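Local coordinates for protein 5-ketofructose reductase (Gluconobacter sp., PDB 7COK) that reduces 5-ketofructose, probably with a nicotinamide cofactor, and represents a novel class within the shikimate dehydrogenase family, at residues I9-F14 and A29-A34; A25-G30 and A38-C43; A135-A140 and A165-D170; S159-I164 and G176-W181. All coordinates share one frame; numbering follows the deposited sequence.

How the contacts relate
The four contacts fall into two pairs on opposite sides of the chain's centre. Contacts 1 and 2, with centres about 4 Å apart, share helix 23-34 and the neighbouring strands 9-15 and 38-44, and both touch the second subunit. Thr-11 OG1 joins them, 2.7 Å from Arg-39 O. Contacts 3 and 4 share helix 158-171, their centres about 9 Å apart, and meet where Asn-169 OD1 lies 2.7 Å from Gly-176 N. Their region is Rossmann-like and probably receives the cofactor, whereas contact 2 and the helix of contact 1 belong to the family's substrate-binding region. The model is ligand-free. Centres of contacts 1 and 3 are about 31 Å apart, with nearest atoms about 16 Å apart.

Contact 1: I9-F14 and A29-A34; sequences ILTGSF and AGYHHA
Tyr-31 and Thr-11 meet through their hydroxyls inside a beta-alpha-beta unit, where helix 23-34 packs on strand 9-15 before the chain continues into strand 38-44. The two side chains come from opposite directions, the tyrosine pointing from the helix at the sheet and the threonine rising from the strand to receive it. Thr-11 OG1 sits at the edge of the Tyr-31 ring and in its plane. Tyr-31 OH donates to Thr-11 OG1 across 2.8 Å, while that same oxygen is also hydrogen-bonded to Arg-39 O on the neighbouring strand. With chi1 at 61°, Thr-11 turns its OG1 between its own backbone N and carbonyl carbon, where it can serve both partners. Putting a phenylalanine at Tyr-31 would probably leave Thr-11 OG1 without its donor from the helix and the helix without its polar tie to this strand. Val-260 and Trp-263 of helix 248-264 touch the Tyr-31 side chain, and Trp-263 touches Thr-11 as well, so the hydroxyl pair is buried beneath helix 248-264. The threonine methyl adds a second touch, with Thr-11 CG2 lying 3.4 Å from Tyr-31 OH.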
loop_
_atom_site.group_PDB
_atom_site.type_symbol
_atom_site.label_atom_id
_atom_site.label_comp_id
_atom_site.label_asym_id
_atom_site.label_seq_id
_atom_site.Cartn_x
_atom_site.Cartn_y
_atom_site.Cartn_z
ATOM N N ILE A 9 -9.227 1.003 -0.485
ATOM C CA ILE A 9 -8.885 1.951 -1.549
ATOM C C ILE A 9 -7.416 2.314 -1.321
ATOM O O ILE A 9 -7.002 2.566 -0.174
ATOM C CB ILE A 9 -9.775 3.223 -1.485
ATOM C CG1 ILE A 9 -11.268 2.901 -1.726
ATOM C CG2 ILE A 9 -9.228 4.302 -2.426
ATOM C CD1 ILE A 9 -12.264 3.961 -1.277
ATOM N N LEU A 10 -6.616 2.311 -2.397
ATOM C CA LEU A 10 -5.182 2.553 -2.270
ATOM C C LEU A 10 -4.804 3.882 -2.882
ATOM O O LEU A 10 -5.211 4.209 -3.999
ATOM C CB LEU A 10 -4.376 1.429 -2.929
ATOM C CG LEU A 10 -4.631 0.038 -2.314
ATOM C CD1 LEU A 10 -3.918 -1.025 -3.133
ATOM C CD2 LEU A 10 -4.206 0.004 -0.838
ATOM N N THR A 11 -4.045 4.644 -2.105
ATOM C CA THR A 11 -3.412 5.891 -2.489
ATOM C C THR A 11 -2.001 5.829 -1.892
ATOM O O THR A 11 -1.686 4.891 -1.139
ATOM C CB THR A 11 -4.171 7.122 -1.913
ATOM O OG1 THR A 11 -4.177 7.086 -0.472
ATOM C CG2 THR A 11 -5.603 7.200 -2.423
ATOM N N GLY A 12 -1.135 6.796 -2.218
ATOM C CA GLY A 12 0.152 6.853 -1.543
ATOM C C GLY A 12 1.051 7.900 -2.140
ATOM O O GLY A 12 0.563 8.874 -2.717
ATOM N N SER A 13 2.359 7.661 -2.027
ATOM C CA SER A 13 3.364 8.649 -2.408
ATOM C C SER A 13 4.632 8.009 -2.935
ATOM O O SER A 13 5.023 6.938 -2.477
ATOM C CB SER A 13 3.696 9.515 -1.186
ATOM O OG SER A 13 4.814 10.369 -1.395
ATOM N N PHE A 14 5.247 8.677 -3.920
ATOM C CA PHE A 14 6.556 8.286 -4.431
ATOM C C PHE A 14 7.497 9.454 -4.168
ATOM O O PHE A 14 7.230 10.597 -4.555
ATOM C CB PHE A 14 6.498 8.016 -5.935
ATOM C CG PHE A 14 5.482 6.996 -6.348
ATOM C CD1 PHE A 14 5.189 5.860 -5.545
ATOM C CD2 PHE A 14 4.835 7.118 -7.593
ATOM C CE1 PHE A 14 4.256 4.915 -5.967
ATOM C CE2 PHE A 14 3.895 6.164 -8.005
ATOM C CZ PHE A 14 3.605 5.070 -7.208
ATOM N N ALA A 29 -5.230 9.797 9.154
ATOM C CA ALA A 29 -6.071 10.286 10.254
ATOM C C ALA A 29 -7.412 10.791 9.703
ATOM O O ALA A 29 -8.494 10.514 10.260
ATOM C CB ALA A 29 -5.339 11.348 11.041
ATOM N N GLY A 30 -7.345 11.487 8.571
ATOM C CA GLY A 30 -8.530 11.910 7.837
ATOM C C GLY A 30 -9.387 10.755 7.346
ATOM O O GLY A 30 -10.596 10.756 7.550
ATOM N N TYR A 31 -8.753 9.760 6.724
ATOM C CA TYR A 31 -9.476 8.569 6.273
ATOM C C TYR A 31 -10.231 7.896 7.438
ATOM O O TYR A 31 -11.399 7.541 7.300
ATOM C CB TYR A 31 -8.531 7.541 5.649
ATOM C CG TYR A 31 -7.926 7.874 4.285
ATOM C CD1 TYR A 31 -8.540 8.760 3.392
ATOM C CD2 TYR A 31 -6.733 7.283 3.901
ATOM C CE1 TYR A 31 -7.975 9.011 2.148
ATOM C CE2 TYR A 31 -6.158 7.534 2.661
ATOM C CZ TYR A 31 -6.781 8.406 1.791
ATOM O OH TYR A 31 -6.211 8.698 0.554
ATOM N N HIS A 32 -9.550 7.755 8.577
ATOM C CA HIS A 32 -10.108 7.040 9.732
ATOM C C HIS A 32 -11.279 7.815 10.320
ATOM O O HIS A 32 -12.302 7.232 10.638
ATOM C CB HIS A 32 -9.020 6.784 10.764
ATOM C CG HIS A 32 -9.493 6.022 11.960
ATOM N ND1 HIS A 32 -9.708 4.661 11.935
ATOM C CD2 HIS A 32 -9.806 6.433 13.213
ATOM C CE1 HIS A 32 -10.113 4.260 13.128
ATOM N NE2 HIS A 32 -10.185 5.315 13.920
ATOM N N HIS A 33 -11.146 9.142 10.392
ATOM C CA HIS A 33 -12.206 9.990 10.927
ATOM C C HIS A 33 -13.467 9.881 10.069
ATOM O O HIS A 33 -14.603 9.896 10.613
ATOM C CB HIS A 33 -11.700 11.444 11.029
ATOM C CG HIS A 33 -12.670 12.396 11.679
ATOM N ND1 HIS A 33 -13.711 12.985 10.994
ATOM C CD2 HIS A 33 -12.724 12.878 12.942
ATOM C CE1 HIS A 33 -14.379 13.783 11.816
ATOM N NE2 HIS A 33 -13.788 13.746 12.995
ATOM N N ALA A 34 -13.287 9.757 8.754
ATOM C CA ALA A 34 -14.410 9.659 7.783
ATOM C C ALA A 34 -15.016 8.264 7.735
ATOM O O ALA A 34 -16.076 8.082 7.137
ATOM C CB ALA A 34 -13.969 10.074 6.378
#

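Contact 2: A25-G30 and A38-C43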
loop_
_atom_site.group_PDB
_atom_site.type_symbol
_atom_site.label_atom_id
_atom_site.label_comp_id
_atom_site.label_asym_id
_atom_site.label_seq_id
_atom_site.Cartn_x
_atom_site.Cartn_y
_atom_site.Cartn_z
ATOM N N ALA A 25 0.494 9.997 7.894
ATOM C CA ALA A 25 -0.213 10.061 9.157
ATOM C C ALA A 25 -1.368 11.055 9.071
ATOM O O ALA A 25 -2.469 10.785 9.541
ATOM C CB ALA A 25 0.747 10.430 10.277
ATOM N N MET A 26 -1.109 12.200 8.453
ATOM C CA MET A 26 -2.141 13.202 8.299
ATOM C C MET A 26 -3.344 12.654 7.505
ATOM O O MET A 26 -4.497 12.714 7.936
ATOM C CB MET A 26 -1.558 14.450 7.651
ATOM C CG MET A 26 -2.573 15.564 7.504
ATOM S SD MET A 26 -1.952 16.946 6.557
ATOM C CE MET A 26 -1.880 16.279 4.899
ATOM N N VAL A 27 -3.062 12.115 6.333
ATOM C CA VAL A 27 -4.101 11.681 5.429
ATOM C C VAL A 27 -4.850 10.484 6.034
ATOM O O VAL A 27 -6.052 10.470 5.984
ATOM C CB VAL A 27 -3.512 11.360 4.038
ATOM C CG1 VAL A 27 -4.555 10.714 3.150
ATOM C CG2 VAL A 27 -3.007 12.650 3.396
ATOM N N GLU A 28 -4.149 9.542 6.660
ATOM C CA GLU A 28 -4.824 8.364 7.218
ATOM C C GLU A 28 -5.657 8.763 8.425
ATOM O O GLU A 28 -6.718 8.165 8.647
ATOM C CB GLU A 28 -3.849 7.237 7.521
ATOM C CG GLU A 28 -3.373 6.570 6.235
ATOM C CD GLU A 28 -2.616 5.286 6.457
ATOM O OE1 GLU A 28 -2.130 5.050 7.586
ATOM O OE2 GLU A 28 -2.501 4.496 5.498
ATOM N N ALA A 29 -5.230 9.797 9.154
ATOM C CA ALA A 29 -6.071 10.286 10.254
ATOM C C ALA A 29 -7.412 10.791 9.703
ATOM O O ALA A 29 -8.494 10.514 10.260
ATOM C CB ALA A 29 -5.339 11.348 11.041
ATOM N N GLY A 30 -7.345 11.487 8.571
ATOM C CA GLY A 30 -8.530 11.910 7.837
ATOM C C GLY A 30 -9.387 10.755 7.346
ATOM O O GLY A 30 -10.596 10.756 7.550
ATOM N N ALA A 38 -9.604 3.303 3.328
ATOM C CA ALA A 38 -8.599 3.787 2.376
ATOM C C ALA A 38 -7.267 3.802 3.102
ATOM O O ALA A 38 -7.214 3.939 4.329
ATOM C CB ALA A 38 -8.959 5.178 1.840
ATOM N N ARG A 39 -6.184 3.639 2.334
ATOM C CA ARG A 39 -4.831 3.616 2.876
ATOM C C ARG A 39 -3.961 4.536 2.045
ATOM O O ARG A 39 -4.196 4.722 0.870
ATOM C CB ARG A 39 -4.280 2.200 2.802
ATOM C CG ARG A 39 -5.124 1.168 3.545
ATOM C CD ARG A 39 -4.493 -0.201 3.494
ATOM N NE ARG A 39 -3.405 -0.252 4.464
ATOM C CZ ARG A 39 -2.724 -1.342 4.780
ATOM N NH1 ARG A 39 -2.990 -2.504 4.194
ATOM N NH2 ARG A 39 -1.769 -1.248 5.682
ATOM N N TYR A 40 -2.920 5.073 2.679
ATOM C CA TYR A 40 -1.911 5.885 2.020
ATOM C C TYR A 40 -0.593 5.168 2.206
ATOM O O TYR A 40 -0.104 5.027 3.339
ATOM C CB TYR A 40 -1.870 7.245 2.689
ATOM C CG TYR A 40 -1.013 8.286 1.972
ATOM C CD1 TYR A 40 0.372 8.338 2.171
ATOM C CD2 TYR A 40 -1.588 9.230 1.133
ATOM C CE1 TYR A 40 1.150 9.312 1.549
ATOM C CE2 TYR A 40 -0.807 10.196 0.507
ATOM C CZ TYR A 40 0.557 10.234 0.735
ATOM O OH TYR A 40 1.337 11.215 0.115
ATOM N N ILE A 41 0.010 4.757 1.087
ATOM C CA ILE A 41 1.236 3.984 1.086
ATOM C C ILE A 41 2.445 4.867 0.732
ATOM O O ILE A 41 2.613 5.276 -0.422
ATOM C CB ILE A 41 1.129 2.761 0.120
ATOM C CG1 ILE A 41 -0.183 1.950 0.339
ATOM C CG2 ILE A 41 2.372 1.896 0.212
ATOM C CD1 ILE A 41 -0.500 1.529 1.760
ATOM N N ASN A 42 3.285 5.135 1.736
ATOM C CA ASN A 42 4.449 6.007 1.591
ATOM C C ASN A 42 5.645 5.190 1.105
ATOM O O ASN A 42 6.222 4.381 1.852
ATOM C CB ASN A 42 4.748 6.640 2.955
ATOM C CG ASN A 42 5.853 7.688 2.899
ATOM O OD1 ASN A 42 6.032 8.351 1.895
ATOM N ND2 ASN A 42 6.565 7.864 4.014
ATOM N N CYS A 43 5.987 5.367 -0.170
ATOM C CA CYS A 43 7.019 4.547 -0.835
ATOM C C CYS A 43 8.291 5.320 -1.110
ATOM O O CYS A 43 8.248 6.462 -1.544
ATOM C CB CYS A 43 6.505 4.035 -2.173
ATOM S SG CYS A 43 4.990 3.058 -2.085
#
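Glu-28 and Arg-39 mark the closest approach of the two backbones, their CA atoms 6.4 Å apart. Helix 25-30 and strand 38-43 run antiparallel at 174°, with axes 8.0 Å apart at closest approach, as expected for the helix and following strand of a beta-alpha-beta unit. Strand 38-44 is the outermost of its sheet within the chain. Arg-39 and Ile-41 hold the backbone of strand 9-15, while the N-H of Tyr-40 goes to a side chain of the helix: Tyr-40 N donates to Glu-28 OE2 over 2.9 Å. The bond is nearly straight, with an N-H...acceptor angle of 174°, and uses the anti lone pair of that oxygen. Extended beyond CG, the glutamate brings its carboxylate over to the strand, almost perpendicular to the tyrosine ring (87° between planes). On the way Glu-28 CG packs 3.9 Å from Tyr-40 CB.

The other half of the contact is apolar. Tyr-40, its CG anti to the backbone N, lays its ring against Val-27, the Val-27 and Tyr-40 side chains crossing at about a right angle; the ring's OH is hydrogen-bonded to Asn-66. The strand edge is also a dimer interface: Glu-28 pairs with Arg-39 of the second subunit, and Arg-39 with Glu-28 of the second subunit, both as salt bridges between the chains. Val-27 CG1 rests 3.9 Å from Tyr-40 CD2.

Contact 3: A135-A140 and A165-D170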
loop_
_atom_site.group_PDB
_atom_site.type_symbol
_atom_site.label_atom_id
_atom_site.label_comp_id
_atom_site.label_asym_id
_atom_site.label_seq_id
_atom_site.Cartn_x
_atom_site.Cartn_y
_atom_site.Cartn_z
ATOM N N ALA A 135 7.835 26.397 -4.016
ATOM C CA ALA A 135 6.632 26.907 -3.333
ATOM C C ALA A 135 6.218 28.271 -3.885
ATOM O O ALA A 135 5.065 28.489 -4.247
ATOM C CB ALA A 135 6.870 26.969 -1.831
ATOM N N ALA A 136 7.192 29.170 -4.019
ATOM C CA ALA A 136 6.928 30.498 -4.564
ATOM C C ALA A 136 6.361 30.480 -6.001
ATOM O O ALA A 136 5.392 31.203 -6.299
ATOM C CB ALA A 136 8.166 31.367 -4.494
ATOM N N ARG A 137 6.974 29.672 -6.867
ATOM C CA ARG A 137 6.503 29.498 -8.244
ATOM C C ARG A 137 5.045 29.042 -8.282
ATOM O O ARG A 137 4.229 29.652 -9.005
ATOM C CB ARG A 137 7.445 28.577 -9.032
ATOM C CG ARG A 137 7.083 28.413 -10.482
ATOM C CD ARG A 137 8.011 27.384 -11.106
ATOM N NE ARG A 137 7.672 27.156 -12.509
ATOM C CZ ARG A 137 8.216 27.819 -13.531
ATOM N NH1 ARG A 137 9.143 28.761 -13.332
ATOM N NH2 ARG A 137 7.822 27.554 -14.767
ATOM N N ALA A 138 4.716 27.975 -7.534
ATOM C CA ALA A 138 3.335 27.471 -7.537
ATOM C C ALA A 138 2.332 28.457 -6.958
ATOM O O ALA A 138 1.237 28.627 -7.514
ATOM C CB ALA A 138 3.258 26.125 -6.839
ATOM N N ILE A 139 2.704 29.098 -5.857
ATOM C CA ILE A 139 1.858 30.102 -5.205
ATOM C C ILE A 139 1.597 31.277 -6.172
ATOM O O ILE A 139 0.468 31.709 -6.323
ATOM C CB ILE A 139 2.447 30.578 -3.855
ATOM C CG1 ILE A 139 2.249 29.467 -2.829
ATOM C CG2 ILE A 139 1.745 31.836 -3.344
ATOM C CD1 ILE A 139 3.114 29.627 -1.593
ATOM N N ALA A 140 2.643 31.759 -6.843
ATOM C CA ALA A 140 2.495 32.849 -7.818
ATOM C C ALA A 140 1.533 32.465 -8.957
ATOM O O ALA A 140 0.627 33.221 -9.294
ATOM C CB ALA A 140 3.849 33.285 -8.348
ATOM N N ALA A 165 8.498 36.121 -12.223
ATOM C CA ALA A 165 7.831 37.303 -12.766
ATOM C C ALA A 165 7.512 37.175 -14.267
ATOM O O ALA A 165 6.379 37.496 -14.674
ATOM C CB ALA A 165 8.625 38.573 -12.484
ATOM N N ALA A 166 8.485 36.663 -15.035
ATOM C CA ALA A 166 8.359 36.473 -16.486
ATOM C C ALA A 166 7.262 35.453 -16.787
ATOM O O ALA A 166 6.444 35.670 -17.667
ATOM C CB ALA A 166 9.682 36.035 -17.097
ATOM N N LEU A 167 7.218 34.373 -16.011
ATOM C CA LEU A 167 6.154 33.375 -16.140
ATOM C C LEU A 167 4.773 34.006 -15.961
ATOM O O LEU A 167 3.864 33.744 -16.736
ATOM C CB LEU A 167 6.355 32.238 -15.134
ATOM C CG LEU A 167 5.313 31.111 -15.075
ATOM C CD1 LEU A 167 5.297 30.266 -16.338
ATOM C CD2 LEU A 167 5.624 30.254 -13.852
ATOM N N ILE A 168 4.634 34.847 -14.946
ATOM C CA ILE A 168 3.364 35.486 -14.655
ATOM C C ILE A 168 2.939 36.417 -15.791
ATOM O O ILE A 168 1.826 36.304 -16.292
ATOM C CB ILE A 168 3.378 36.158 -13.252
ATOM C CG1 ILE A 168 3.638 35.132 -12.124
ATOM C CG2 ILE A 168 2.119 36.977 -13.017
ATOM C CD1 ILE A 168 2.793 33.865 -12.149
ATOM N N ASN A 169 3.847 37.280 -16.233
ATOM C CA ASN A 169 3.550 38.212 -17.328
ATOM C C ASN A 169 3.249 37.518 -18.646
ATOM O O ASN A 169 2.342 37.934 -19.361
ATOM C CB ASN A 169 4.708 39.189 -17.522
ATOM C CG ASN A 169 4.872 40.135 -16.357
ATOM O OD1 ASN A 169 3.893 40.671 -15.843
ATOM N ND2 ASN A 169 6.111 40.344 -15.936
ATOM N N ASP A 170 3.988 36.451 -18.934
ATOM C CA ASP A 170 3.898 35.743 -20.221
ATOM C C ASP A 170 2.713 34.809 -20.336
ATOM O O ASP A 170 2.202 34.581 -21.442
ATOM C CB ASP A 170 5.160 34.942 -20.487
ATOM C CG ASP A 170 6.389 35.808 -20.649
ATOM O OD1 ASP A 170 6.233 37.033 -20.830
ATOM O OD2 ASP A 170 7.508 35.246 -20.601
#
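Leu-167 sets a methyl squarely on the guanidinium of Arg-137. Its CD2 stands 3.5 Å above the plane, over the centre of the group, and Leu-167 CD2 comes within 3.6 Å of Arg-137 CZ. The two side chains cross at about a right angle. Because Arg-137 is extended from CG to NE and starts with CG anti to its own N (chi1 -176°), the whole chain lies out across the interface and offers a flat face. Its N-H groups turn to backbone carbonyls at the end of helix 84-89: NE bonds to Ile-89 O, and NH2 weakly to Leu-88 O. These bonds help to fix the group's rotation while the leucine covers one face.

The helices involved, 134-145 and 158-171, are neighbours on one side of the parallel sheet of a Rossmann-type fold, which probably binds the nucleotide cofactor, and Ala-136 fits the GxGxxA pattern of such domains. The inner, buried part of the contact belongs to Ala-140 and Ile-168, where the CA atoms are 7.4 Å apart, against 8.8 Å for Arg-137 and Leu-167. Small Ala-140 lets Ile-168 reach in, its CD1 3.6 Å from Ala-140 O and 4.0 Å from Ala-140 CB.

In the outer, partly exposed part the backbones stand farther apart, although the methyl still touches the guanidinium; no hydrogen bond joins the segments at either part. With an alanine in place of Arg-137, Leu-167 would probably lose the flat surface under its CD2, and Ile-89 O its donor from helix 134-145.

Contact 4: S159-I164 and G176-W181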
loop_
_atom_site.group_PDB
_atom_site.type_symbol
_atom_site.label_atom_id
_atom_site.label_comp_id
_atom_site.label_asym_id
_atom_site.label_seq_id
_atom_site.Cartn_x
_atom_site.Cartn_y
_atom_site.Cartn_z
ATOM N N SER A 159 17.462 37.212 -10.320
ATOM C CA SER A 159 17.220 36.494 -11.576
ATOM C C SER A 159 16.269 35.302 -11.405
ATOM O O SER A 159 15.482 35.042 -12.292
ATOM C CB SER A 159 18.525 36.048 -12.230
ATOM O OG SER A 159 19.095 34.973 -11.528
ATOM N N LYS A 160 16.336 34.627 -10.258
ATOM C CA LYS A 160 15.388 33.547 -9.912
ATOM C C LYS A 160 13.976 34.097 -9.687
ATOM O O LYS A 160 12.994 33.480 -10.111
ATOM C CB LYS A 160 15.864 32.780 -8.674
ATOM C CG LYS A 160 17.170 32.015 -8.867
ATOM C CD LYS A 160 16.945 30.543 -9.171
ATOM C CE LYS A 160 18.252 29.797 -9.425
ATOM N NZ LYS A 160 19.079 29.545 -8.210
ATOM N N ALA A 161 13.871 35.258 -9.039
ATOM C CA ALA A 161 12.567 35.961 -8.962
ATOM C C ALA A 161 12.063 36.376 -10.347
ATOM O O ALA A 161 10.864 36.230 -10.644
ATOM C CB ALA A 161 12.653 37.177 -8.034
ATOM N N GLU A 162 12.977 36.888 -11.186
ATOM C CA GLU A 162 12.638 37.333 -12.538
ATOM C C GLU A 162 12.077 36.203 -13.386
ATOM O O GLU A 162 11.205 36.456 -14.211
ATOM C CB GLU A 162 13.834 38.031 -13.229
ATOM C CG GLU A 162 13.552 38.652 -14.601
ATOM C CD GLU A 162 12.385 39.629 -14.641
ATOM O OE1 GLU A 162 12.084 40.269 -13.618
ATOM O OE2 GLU A 162 11.763 39.763 -15.718
ATOM N N THR A 163 12.532 34.973 -13.147
ATOM C CA THR A 163 12.003 33.786 -13.840
ATOM C C THR A 163 10.510 33.620 -13.535
ATOM O O THR A 163 9.699 33.444 -14.439
ATOM C CB THR A 163 12.784 32.508 -13.494
ATOM O OG1 THR A 163 14.143 32.638 -13.949
ATOM C CG2 THR A 163 12.157 31.269 -14.174
ATOM N N ILE A 164 10.152 33.753 -12.262
ATOM C CA ILE A 164 8.760 33.683 -11.869
ATOM C C ILE A 164 7.958 34.909 -12.378
ATOM O O ILE A 164 6.859 34.753 -12.935
ATOM C CB ILE A 164 8.604 33.417 -10.350
ATOM C CG1 ILE A 164 9.298 32.091 -9.971
ATOM C CG2 ILE A 164 7.125 33.418 -9.969
ATOM C CD1 ILE A 164 9.463 31.816 -8.486
ATOM N N GLY A 176 3.552 40.524 -13.140
ATOM C CA GLY A 176 4.637 40.034 -12.287
ATOM C C GLY A 176 5.824 40.966 -12.289
ATOM O O GLY A 176 6.168 41.533 -13.325
ATOM N N GLU A 177 6.456 41.109 -11.126
ATOM C CA GLU A 177 7.602 42.001 -10.920
ATOM C C GLU A 177 8.592 41.300 -10.007
ATOM O O GLU A 177 8.192 40.645 -9.031
ATOM C CB GLU A 177 7.134 43.282 -10.232
ATOM C CG GLU A 177 8.198 44.372 -10.117
ATOM C CD GLU A 177 7.793 45.498 -9.184
ATOM O OE1 GLU A 177 8.676 46.245 -8.731
ATOM O OE2 GLU A 177 6.591 45.659 -8.904
ATOM N N ALA A 178 9.880 41.428 -10.316
ATOM C CA ALA A 178 10.950 40.900 -9.471
ATOM C C ALA A 178 11.719 42.006 -8.773
ATOM O O ALA A 178 11.959 43.071 -9.344
ATOM C CB ALA A 178 11.916 40.071 -10.303
ATOM N N GLN A 179 12.106 41.750 -7.528
ATOM C CA GLN A 179 12.912 42.706 -6.758
ATOM C C GLN A 179 14.013 41.972 -6.022
ATOM O O GLN A 179 13.770 40.942 -5.373
ATOM C CB GLN A 179 12.056 43.505 -5.755
ATOM C CG GLN A 179 11.090 44.492 -6.398
ATOM C CD GLN A 179 11.761 45.750 -6.955
ATOM O OE1 GLN A 179 12.856 46.140 -6.536
ATOM N NE2 GLN A 179 11.082 46.405 -7.892
ATOM N N ALA A 180 15.233 42.492 -6.114
ATOM C CA ALA A 180 16.350 41.951 -5.353
ATOM C C ALA A 180 16.106 42.254 -3.889
ATOM O O ALA A 180 15.582 43.334 -3.543
ATOM C CB ALA A 180 17.669 42.573 -5.818
ATOM N N TRP A 181 16.473 41.294 -3.048
ATOM C CA TRP A 181 16.278 41.395 -1.603
ATOM C C TRP A 181 17.589 41.855 -0.986
ATOM O O TRP A 181 18.598 41.142 -1.050
ATOM C CB TRP A 181 15.903 40.027 -1.051
ATOM C CG TRP A 181 15.230 40.043 0.284
ATOM C CD1 TRP A 181 15.222 41.053 1.210
ATOM C CD2 TRP A 181 14.501 38.968 0.851
ATOM N NE1 TRP A 181 14.501 40.675 2.312
ATOM C CE2 TRP A 181 14.046 39.395 2.123
ATOM C CE3 TRP A 181 14.153 37.689 0.399
ATOM C CZ2 TRP A 181 13.262 38.574 2.950
ATOM C CZ3 TRP A 181 13.375 36.868 1.225
ATOM C CH2 TRP A 181 12.943 37.315 2.485
HETATM O O HOH W 1 10.365 42.329 -13.082
#
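The carboxylate of Glu-162 reaches Ala-178 through a single oxygen, OE1, which lies 3.3 Å from Ala-178 CB. The glutamate leaves the helix with CG anti to its backbone N and then bends at chi2 (54°), folding the acid back over the strand. One water completes this end: it donates to Glu-162 OE1 at 2.7 Å and accepts from Ala-178 N at 2.9 Å. Two more flat groups meet on the strand itself, on residues whose side chains start away from the helix. Gln-179 NE2 donates to Glu-177 OE1 at 2.6 Å; the acceptor is nearly in the amide plane, 9° out of it, and is met on the anti side of the carboxylate, 19° out of that plane.

The helix and strand are successive members of the beta-alpha-beta unit 150-155, 158-171, 175-180 in the Rossmann-type domain. They approach tightly at Glu-162 and Ala-178, whose CA atoms are 5.0 Å apart. Ala-161 CB meets Ala-178 CB at 3.8 Å, and Ile-153 of the neighbouring strand 150-155 also touches Ala-161.

Glu-177 and Gln-179 spend their backbone bonds on strand 150-155, whereas the N-H of Ala-178, at the sheet's outer edge within the chain, meets the water. The small alanine methyls are consistent with the close spacing, while the edge amide is satisfied through the water and the Glu-162 carboxylate, without a direct hydrogen bond between the segments.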